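Local atomic coordinates of ribonucleoside-diphosphate reductase subunit beta (Streptococcus sanguinis, PDB entry 4N83), a protein that carries the two-metal cofactor, here manganese, of a class Ib ribonucleotide reductase, the enzyme that probably converts ribonucleoside diphosphates into deoxyribonucleotides for DNA synthesis. Residues Thr21-Thr26 with Ala88-Ile93; Phe166-Tyr171 with Trp245-Val249. All coordinates share one frame; numbering follows the deposited sequence.

Contact 1: Thr21-Thr26 with Ala88-Ile93; sequences TWEKLT and AVFNNI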
ATOM      1  N   THR A  21       7.935   7.492 -10.961  1.00 57.52           N
ATOM      2  CA  THR A  21       6.628   6.857 -10.764  1.00 57.56           C
ATOM      3  C   THR A  21       6.201   6.897  -9.299  1.00 57.36           C
ATOM      4  O   THR A  21       5.019   7.065  -8.998  1.00 56.79           O
ATOM      5  CB  THR A  21       6.615   5.399 -11.255  1.00 57.93           C
ATOM      6  OG1 THR A  21       7.178   5.326 -12.570  1.00 57.55           O
ATOM      7  CG2 THR A  21       5.185   4.863 -11.285  1.00 58.30           C
ATOM      8  N   TRP A  22       7.164   6.731  -8.397  1.00 57.75           N
ATOM      9  CA  TRP A  22       6.912   6.895  -6.968  1.00 58.74           C
ATOM     10  C   TRP A  22       6.518   8.341  -6.666  1.00 58.68           C
ATOM     11  O   TRP A  22       5.507   8.587  -6.009  1.00 58.56           O
ATOM     12  CB  TRP A  22       8.149   6.499  -6.157  1.00 59.38           C
ATOM     13  CG  TRP A  22       8.025   6.770  -4.687  1.00 59.97           C
ATOM     14  CD1 TRP A  22       8.358   7.922  -4.039  1.00 60.07           C
ATOM     15  CD2 TRP A  22       7.539   5.872  -3.683  1.00 60.94           C
ATOM     16  NE1 TRP A  22       8.110   7.799  -2.694  1.00 60.57           N
ATOM     17  CE2 TRP A  22       7.607   6.550  -2.448  1.00 60.99           C
ATOM     18  CE3 TRP A  22       7.051   4.560  -3.705  1.00 61.58           C
ATOM     19  CZ2 TRP A  22       7.206   5.962  -1.248  1.00 61.74           C
ATOM     20  CZ3 TRP A  22       6.652   3.977  -2.509  1.00 62.00           C
ATOM     21  CH2 TRP A  22       6.734   4.678  -1.300  1.00 62.19           C
ATOM     22  N   GLU A  23       7.323   9.283  -7.152  1.00 58.91           N
ATOM     23  CA  GLU A  23       7.054  10.709  -6.975  1.00 59.43           C
ATOM     24  C   GLU A  23       5.642  11.074  -7.417  1.00 59.64           C
ATOM     25  O   GLU A  23       4.863  11.618  -6.635  1.00 59.54           O
ATOM     26  CB  GLU A  23       8.060  11.551  -7.763  1.00 59.89           C
ATOM     27  CG  GLU A  23       9.421  11.689  -7.095  1.00 60.65           C
ATOM     28  CD  GLU A  23      10.415  12.485  -7.927  1.00 60.99           C
ATOM     29  OE1 GLU A  23      10.198  12.638  -9.151  1.00 60.53           O
ATOM     30  OE2 GLU A  23      11.421  12.955  -7.353  1.00 61.39           O
ATOM     31  N   LYS A  24       5.322  10.756  -8.668  1.00 60.13           N
ATOM     32  CA  LYS A  24       4.037  11.121  -9.262  1.00 60.86           C
ATOM     33  C   LYS A  24       2.851  10.547  -8.494  1.00 61.57           C
ATOM     34  O   LYS A  24       1.897  11.264  -8.201  1.00 61.38           O
ATOM     35  CB  LYS A  24       3.976  10.672 -10.726  1.00 61.42           C
ATOM     36  CG  LYS A  24       2.658  10.991 -11.419  1.00 62.05           C
ATOM     37  CD  LYS A  24       2.850  11.347 -12.884  1.00 62.43           C
ATOM     38  CE  LYS A  24       3.327  12.783 -13.045  1.00 62.73           C
ATOM     39  NZ  LYS A  24       3.445  13.178 -14.475  1.00 63.12           N
ATOM     40  N   LEU A  25       2.918   9.260  -8.167  1.00 62.90           N
ATOM     41  CA  LEU A  25       1.813   8.587  -7.483  1.00 64.07           C
ATOM     42  C   LEU A  25       1.625   9.079  -6.049  1.00 64.62           C
ATOM     43  O   LEU A  25       0.494   9.288  -5.609  1.00 66.05           O
ATOM     44  CB  LEU A  25       2.004   7.068  -7.499  1.00 64.57           C
ATOM     45  CG  LEU A  25       1.758   6.370  -8.841  1.00 64.91           C
ATOM     46  CD1 LEU A  25       2.342   4.964  -8.836  1.00 65.34           C
ATOM     47  CD2 LEU A  25       0.273   6.331  -9.171  1.00 65.17           C
ATOM     48  N   THR A  26       2.726   9.266  -5.327  1.00 64.60           N
ATOM     49  CA  THR A  26       2.665   9.799  -3.966  1.00 65.38           C
ATOM     50  C   THR A  26       2.149  11.240  -3.952  1.00 65.20           C
ATOM     51  O   THR A  26       1.384  11.625  -3.067  1.00 65.02           O
ATOM     52  CB  THR A  26       4.039   9.747  -3.273  1.00 66.06           C
ATOM     53  OG1 THR A  26       5.030  10.352  -4.115  1.00 66.12           O
ATOM     54  CG2 THR A  26       4.427   8.305  -2.969  1.00 66.08           C
ATOM     55  N   ALA A  88       8.195  -1.286  -3.801  1.00 70.47           N
ATOM     56  CA  ALA A  88       7.685  -0.137  -3.048  1.00 69.73           C
ATOM     57  C   ALA A  88       6.593   0.592  -3.836  1.00 68.34           C
ATOM     58  O   ALA A  88       5.538   0.914  -3.288  1.00 68.08           O
ATOM     59  CB  ALA A  88       8.816   0.820  -2.697  1.00 69.30           C
ATOM     60  N   VAL A  89       6.845   0.833  -5.121  1.00 67.17           N
ATOM     61  CA  VAL A  89       5.847   1.459  -5.992  1.00 66.11           C
ATOM     62  C   VAL A  89       4.555   0.638  -5.993  1.00 66.84           C
ATOM     63  O   VAL A  89       3.466   1.201  -5.935  1.00 66.15           O
ATOM     64  CB  VAL A  89       6.361   1.632  -7.441  1.00 65.10           C
ATOM     65  CG1 VAL A  89       5.268   2.197  -8.339  1.00 64.61           C
ATOM     66  CG2 VAL A  89       7.583   2.540  -7.475  1.00 64.39           C
ATOM     67  N   PHE A  90       4.683  -0.689  -6.042  1.00 68.29           N
ATOM     68  CA  PHE A  90       3.516  -1.580  -6.029  1.00 69.04           C
ATOM     69  C   PHE A  90       2.770  -1.585  -4.697  1.00 69.92           C
ATOM     70  O   PHE A  90       1.563  -1.828  -4.667  1.00 70.15           O
ATOM     71  CB  PHE A  90       3.902  -3.011  -6.433  1.00 69.64           C
ATOM     72  CG  PHE A  90       3.980  -3.216  -7.919  1.00 69.20           C
ATOM     73  CD1 PHE A  90       2.855  -3.032  -8.710  1.00 69.08           C
ATOM     74  CD2 PHE A  90       5.168  -3.591  -8.529  1.00 69.07           C
ATOM     75  CE1 PHE A  90       2.914  -3.212 -10.080  1.00 69.39           C
ATOM     76  CE2 PHE A  90       5.233  -3.773  -9.900  1.00 69.01           C
ATOM     77  CZ  PHE A  90       4.105  -3.584 -10.677  1.00 69.36           C
ATOM     78  N   ASN A  91       3.478  -1.317  -3.602  1.00 70.92           N
ATOM     79  CA  ASN A  91       2.826  -1.145  -2.302  1.00 72.02           C
ATOM     80  C   ASN A  91       1.945   0.096  -2.321  1.00 71.53           C
ATOM     81  O   ASN A  91       0.807   0.066  -1.846  1.00 71.86           O
ATOM     82  CB  ASN A  91       3.855  -1.040  -1.173  1.00 72.33           C
ATOM     83  CG  ASN A  91       4.660  -2.314  -0.996  1.00 73.80           C
ATOM     84  OD1 ASN A  91       4.155  -3.418  -1.212  1.00 74.78           O
ATOM     85  ND2 ASN A  91       5.920  -2.166  -0.595  1.00 73.86           N
ATOM     86  N   ASN A  92       2.483   1.179  -2.882  1.00 70.73           N
ATOM     87  CA  ASN A  92       1.717   2.399  -3.121  1.00 70.21           C
ATOM     88  C   ASN A  92       0.553   2.164  -4.086  1.00 70.33           C
ATOM     89  O   ASN A  92      -0.552   2.655  -3.857  1.00 70.31           O
ATOM     90  CB  ASN A  92       2.625   3.506  -3.671  1.00 69.22           C
ATOM     91  CG  ASN A  92       1.844   4.695  -4.189  1.00 68.43           C
ATOM     92  OD1 ASN A  92       1.686   4.860  -5.396  1.00 68.13           O
ATOM     93  ND2 ASN A  92       1.328   5.514  -3.280  1.00 68.25           N
ATOM     94  N   ILE A  93       0.808   1.420  -5.162  1.00 70.76           N
ATOM     95  CA  ILE A  93      -0.233   1.089  -6.135  1.00 70.81           C
ATOM     96  C   ILE A  93      -1.363   0.319  -5.459  1.00 71.92           C
ATOM     97  O   ILE A  93      -2.531   0.669  -5.614  1.00 71.12           O
ATOM     98  CB  ILE A  93       0.316   0.259  -7.319  1.00 70.94           C
ATOM     99  CG1 ILE A  93       1.258   1.112  -8.176  1.00 69.78           C
ATOM    100  CG2 ILE A  93      -0.827  -0.272  -8.179  1.00 71.54           C
ATOM    101  CD1 ILE A  93       2.157   0.321  -9.104  1.00 70.00           C
TER

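Contact 2: Phe166-Tyr171 with Trp245-Val249; sequences FTPLYY and WTEEV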
ATOM      1  N   PHE A 166     -17.627   5.814 -18.698  1.00123.32           N
ATOM      2  CA  PHE A 166     -18.410   6.546 -19.704  1.00124.81           C
ATOM      3  C   PHE A 166     -19.583   7.336 -19.108  1.00124.82           C
ATOM      4  O   PHE A 166     -19.886   8.440 -19.565  1.00124.04           O
ATOM      5  CB  PHE A 166     -18.929   5.573 -20.774  1.00127.20           C
ATOM      6  CG  PHE A 166     -19.624   6.245 -21.931  1.00129.30           C
ATOM      7  CD1 PHE A 166     -18.919   6.594 -23.076  1.00129.20           C
ATOM      8  CD2 PHE A 166     -20.987   6.517 -21.882  1.00131.12           C
ATOM      9  CE1 PHE A 166     -19.555   7.206 -24.144  1.00130.01           C
ATOM     10  CE2 PHE A 166     -21.628   7.132 -22.945  1.00131.69           C
ATOM     11  CZ  PHE A 166     -20.911   7.477 -24.078  1.00131.00           C
ATOM     12  N   THR A 167     -20.238   6.768 -18.096  1.00124.76           N
ATOM     13  CA  THR A 167     -21.425   7.385 -17.489  1.00124.92           C
ATOM     14  C   THR A 167     -21.119   8.665 -16.686  1.00123.13           C
ATOM     15  O   THR A 167     -21.690   9.714 -16.982  1.00122.76           O
ATOM     16  CB  THR A 167     -22.209   6.371 -16.624  1.00125.99           C
ATOM     17  OG1 THR A 167     -22.485   5.197 -17.398  1.00127.65           O
ATOM     18  CG2 THR A 167     -23.525   6.968 -16.137  1.00126.84           C
ATOM     19  N   PRO A 168     -20.230   8.591 -15.671  1.00121.23           N
ATOM     20  CA  PRO A 168     -19.925   9.811 -14.908  1.00120.27           C
ATOM     21  C   PRO A 168     -19.209  10.893 -15.721  1.00119.15           C
ATOM     22  O   PRO A 168     -19.377  12.080 -15.439  1.00118.42           O
ATOM     23  CB  PRO A 168     -19.022   9.304 -13.777  1.00119.54           C
ATOM     24  CG  PRO A 168     -18.426   8.046 -14.303  1.00119.58           C
ATOM     25  CD  PRO A 168     -19.508   7.426 -15.131  1.00120.68           C
ATOM     26  N   LEU A 169     -18.417  10.483 -16.712  1.00118.54           N
ATOM     27  CA  LEU A 169     -17.776  11.424 -17.635  1.00118.50           C
ATOM     28  C   LEU A 169     -18.805  12.117 -18.536  1.00119.11           C
ATOM     29  O   LEU A 169     -18.619  13.276 -18.917  1.00118.51           O
ATOM     30  CB  LEU A 169     -16.728  10.710 -18.500  1.00118.45           C
ATOM     31  CG  LEU A 169     -15.463  10.208 -17.795  1.00117.11           C
ATOM     32  CD1 LEU A 169     -14.667   9.295 -18.717  1.00116.74           C
ATOM     33  CD2 LEU A 169     -14.600  11.366 -17.316  1.00116.25           C
ATOM     34  N   TYR A 170     -19.875  11.401 -18.878  1.00119.42           N
ATOM     35  CA  TYR A 170     -20.975  11.963 -19.667  1.00120.27           C
ATOM     36  C   TYR A 170     -21.677  13.089 -18.907  1.00120.27           C
ATOM     37  O   TYR A 170     -21.937  14.154 -19.469  1.00119.90           O
ATOM     38  CB  TYR A 170     -21.979  10.863 -20.050  1.00121.42           C
ATOM     39  CG  TYR A 170     -23.308  11.368 -20.576  1.00123.14           C
ATOM     40  CD1 TYR A 170     -23.476  11.678 -21.924  1.00123.88           C
ATOM     41  CD2 TYR A 170     -24.402  11.524 -19.727  1.00123.67           C
ATOM     42  CE1 TYR A 170     -24.691  12.136 -22.407  1.00125.13           C
ATOM     43  CE2 TYR A 170     -25.620  11.984 -20.201  1.00124.58           C
ATOM     44  CZ  TYR A 170     -25.759  12.286 -21.540  1.00125.72           C
ATOM     45  OH  TYR A 170     -26.969  12.740 -22.012  1.00127.59           O
ATOM     46  N   TYR A 171     -21.975  12.847 -17.633  1.00120.77           N
ATOM     47  CA  TYR A 171     -22.649  13.841 -16.795  1.00122.16           C
ATOM     48  C   TYR A 171     -21.755  15.041 -16.481  1.00120.91           C
ATOM     49  O   TYR A 171     -22.240  16.172 -16.417  1.00121.31           O
ATOM     50  CB  TYR A 171     -23.158  13.203 -15.497  1.00123.44           C
ATOM     51  CG  TYR A 171     -24.338  12.278 -15.702  1.00126.08           C
ATOM     52  CD1 TYR A 171     -25.574  12.776 -16.109  1.00128.66           C
ATOM     53  CD2 TYR A 171     -24.225  10.906 -15.487  1.00126.77           C
ATOM     54  CE1 TYR A 171     -26.659  11.937 -16.300  1.00130.64           C
ATOM     55  CE2 TYR A 171     -25.306  10.059 -15.676  1.00128.64           C
ATOM     56  CZ  TYR A 171     -26.521  10.579 -16.082  1.00130.11           C
ATOM     57  OH  TYR A 171     -27.599   9.743 -16.271  1.00131.62           O
ATOM     58  N   TRP A 245     -27.311   4.402 -24.963  1.00134.71           N
ATOM     59  CA  TRP A 245     -25.937   4.830 -25.261  1.00133.18           C
ATOM     60  C   TRP A 245     -25.044   3.628 -25.594  1.00132.09           C
ATOM     61  O   TRP A 245     -23.821   3.712 -25.480  1.00130.84           O
ATOM     62  CB  TRP A 245     -25.323   5.599 -24.080  1.00132.16           C
ATOM     63  CG  TRP A 245     -26.205   6.652 -23.466  1.00133.55           C
ATOM     64  CD1 TRP A 245     -27.108   7.451 -24.107  1.00134.97           C
ATOM     65  CD2 TRP A 245     -26.236   7.041 -22.086  1.00133.66           C
ATOM     66  NE1 TRP A 245     -27.714   8.297 -23.210  1.00135.30           N
ATOM     67  CE2 TRP A 245     -27.195   8.070 -21.963  1.00134.39           C
ATOM     68  CE3 TRP A 245     -25.550   6.615 -20.940  1.00132.86           C
ATOM     69  CZ2 TRP A 245     -27.488   8.679 -20.739  1.00134.21           C
ATOM     70  CZ3 TRP A 245     -25.842   7.221 -19.723  1.00132.31           C
ATOM     71  CH2 TRP A 245     -26.802   8.243 -19.633  1.00133.11           C
ATOM     72  N   THR A 246     -25.656   2.520 -26.016  1.00131.99           N
ATOM     73  CA  THR A 246     -24.938   1.260 -26.238  1.00130.53           C
ATOM     74  C   THR A 246     -23.817   1.387 -27.268  1.00129.56           C
ATOM     75  O   THR A 246     -22.700   0.928 -27.032  1.00127.41           O
ATOM     76  CB  THR A 246     -25.902   0.146 -26.695  1.00132.29           C
ATOM     77  OG1 THR A 246     -26.949  -0.011 -25.730  1.00131.85           O
ATOM     78  CG2 THR A 246     -25.173  -1.180 -26.861  1.00132.39           C
ATOM     79  N   GLU A 247     -24.122   2.003 -28.405  1.00130.47           N
ATOM     80  CA  GLU A 247     -23.151   2.142 -29.492  1.00131.39           C
ATOM     81  C   GLU A 247     -22.059   3.173 -29.194  1.00130.89           C
ATOM     82  O   GLU A 247     -20.976   3.112 -29.777  1.00130.07           O
ATOM     83  CB  GLU A 247     -23.862   2.495 -30.804  1.00132.85           C
ATOM     84  CG  GLU A 247     -24.799   1.409 -31.316  1.00135.18           C
ATOM     85  CD  GLU A 247     -24.091   0.100 -31.625  1.00135.85           C
ATOM     86  OE1 GLU A 247     -22.890   0.126 -31.970  1.00135.22           O
ATOM     87  OE2 GLU A 247     -24.740  -0.963 -31.524  1.00137.08           O
ATOM     88  N   GLU A 248     -22.342   4.113 -28.293  1.00131.98           N
ATOM     89  CA  GLU A 248     -21.347   5.104 -27.871  1.00131.85           C
ATOM     90  C   GLU A 248     -20.314   4.502 -26.916  1.00132.29           C
ATOM     91  O   GLU A 248     -19.135   4.856 -26.974  1.00131.95           O
ATOM     92  CB  GLU A 248     -22.025   6.305 -27.207  1.00131.49           C
ATOM     93  CG  GLU A 248     -22.865   7.145 -28.153  1.00132.63           C
ATOM     94  CD  GLU A 248     -23.469   8.357 -27.471  1.00132.10           C
ATOM     95  OE1 GLU A 248     -23.252   9.486 -27.958  1.00131.24           O
ATOM     96  OE2 GLU A 248     -24.156   8.182 -26.441  1.00132.62           O
ATOM     97  N   VAL A 249     -20.762   3.605 -26.037  1.00134.17           N
ATOM     98  CA  VAL A 249     -19.865   2.905 -25.109  1.00133.54           C
ATOM     99  C   VAL A 249     -18.954   1.939 -25.873  1.00133.74           C
ATOM    100  O   VAL A 249     -17.788   1.762 -25.515  1.00132.83           O
ATOM    101  CB  VAL A 249     -20.654   2.137 -24.019  1.00133.99           C
ATOM    102  CG1 VAL A 249     -19.723   1.280 -23.167  1.00133.07           C
ATOM    103  CG2 VAL A 249     -21.428   3.106 -23.136  1.00133.76           C
TER

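Contact 1: Thr21-Thr26 with Ala88-Ile93
Trp22 reaches across to Ala88 with the far corner of its indole, CZ3 lying 3.8 Å from Ala88 CB; the small methyl leaves room for the broad ring. With CG anti to the backbone N (chi1 174°), the indole swings out from the side of its helix to the partner. Thr26 CG2, one turn on in the same helix, rests over one indole face. The rest of the apolar packing is aliphatic. Leu25 CD1 touches both Val89 CG1 and Ile93 CG1, at 4.1 Å each, so one methyl of the leucine bridges two residues a helical turn apart. Thr21 joins through its methyl, CG2 being 4.0 Å from Val89 CG1, while its hydroxyl bonds back to Ile17 O.

Polar atoms meet carbon without any hydrogen bond between the segments. Ala88 O lies in the plane of the Trp22 ring at its edge, 3.4 Å from Trp22 CZ3. The compact amide of Asn92 lies against Leu25 and Thr26.

This is buried helix packing of the ferritin-like reductase fold, with Ile93 beside the manganese site. Segments 21-26 and 88-93 run nearly parallel, at 19°, their axes approaching to 10.0 Å. Helix 178-206 closes one flank through Tyr197 and His194, and Phe95 and Lys102 of the second subunit pack on Asn92 and Trp22.

Contact 2: Phe166-Tyr171 with Trp245-Val249
Val249 sets a methyl bump on the flat of Phe166: CG2 stands 3.9 Å from the ring centroid and 22° off the ring normal, a CH-pi contact over the face. Valine's short side chain suits the place where the backbones come nearest, the CA atoms of Phe166 and Val249 being 6.7 Å apart, and Phe166 extends to meet it because CG is anti to its backbone N (chi1 -174°). The outer atoms of the same ring lie obliquely against the start of the other helix, where Phe166 CZ lies 3.5 Å from Glu248 CB and Phe166 CE2 lies 4.2 Å from Trp245 CB. Glu248 thus offers its aliphatic root to the ring, and its OE1 is hydrogen-bonded to Asn278 ND2.

Both segments belong to the all-helical, ferritin-like fold of the reductase small chain; helix 162-173 is kinked around Thr167 and Pro168, and Trp245 stands at the N-cap position of helix 246-263.

From there the indole projects as a wedge into a hollow formed by three residues. Tyr170 lies against it obliquely, with its ring centroid 4.6 Å from that of the six-membered ring and the planes at 36°. At the indole edge, Tyr171 OH sits in plane, 3.8 Å from Trp245 CH2, and Thr167 CG2 is 4.3 Å from Trp245 CZ3. Leu54 of helix 49-78 and Tyr240 of helix 211-240 also touch Trp245, and Tyr240 OH hydrogen-bonds Thr167 OG1.

Contacts 1 and 2 lie on opposite sides of the chain's centre, their own centres 30 Å apart and their nearest atoms about 18 Å apart, so neither touches the other. Contact 1 is the one beside the metals: the side chain of Ile93 comes within about 4 Å of a manganese ion and of the side chains of the metal ligands Glu97 and His194. For contact 2 the reference point is Tyr104, the predicted active-site residue, whose side chain is about 11 Å from that of Thr167. Helix 49-78 borders both, through Val74 at Ile93 and Val58 at Thr167. The second subunit packs against contact 1, whereas no other chain of the assembly touches the segments of contact 2.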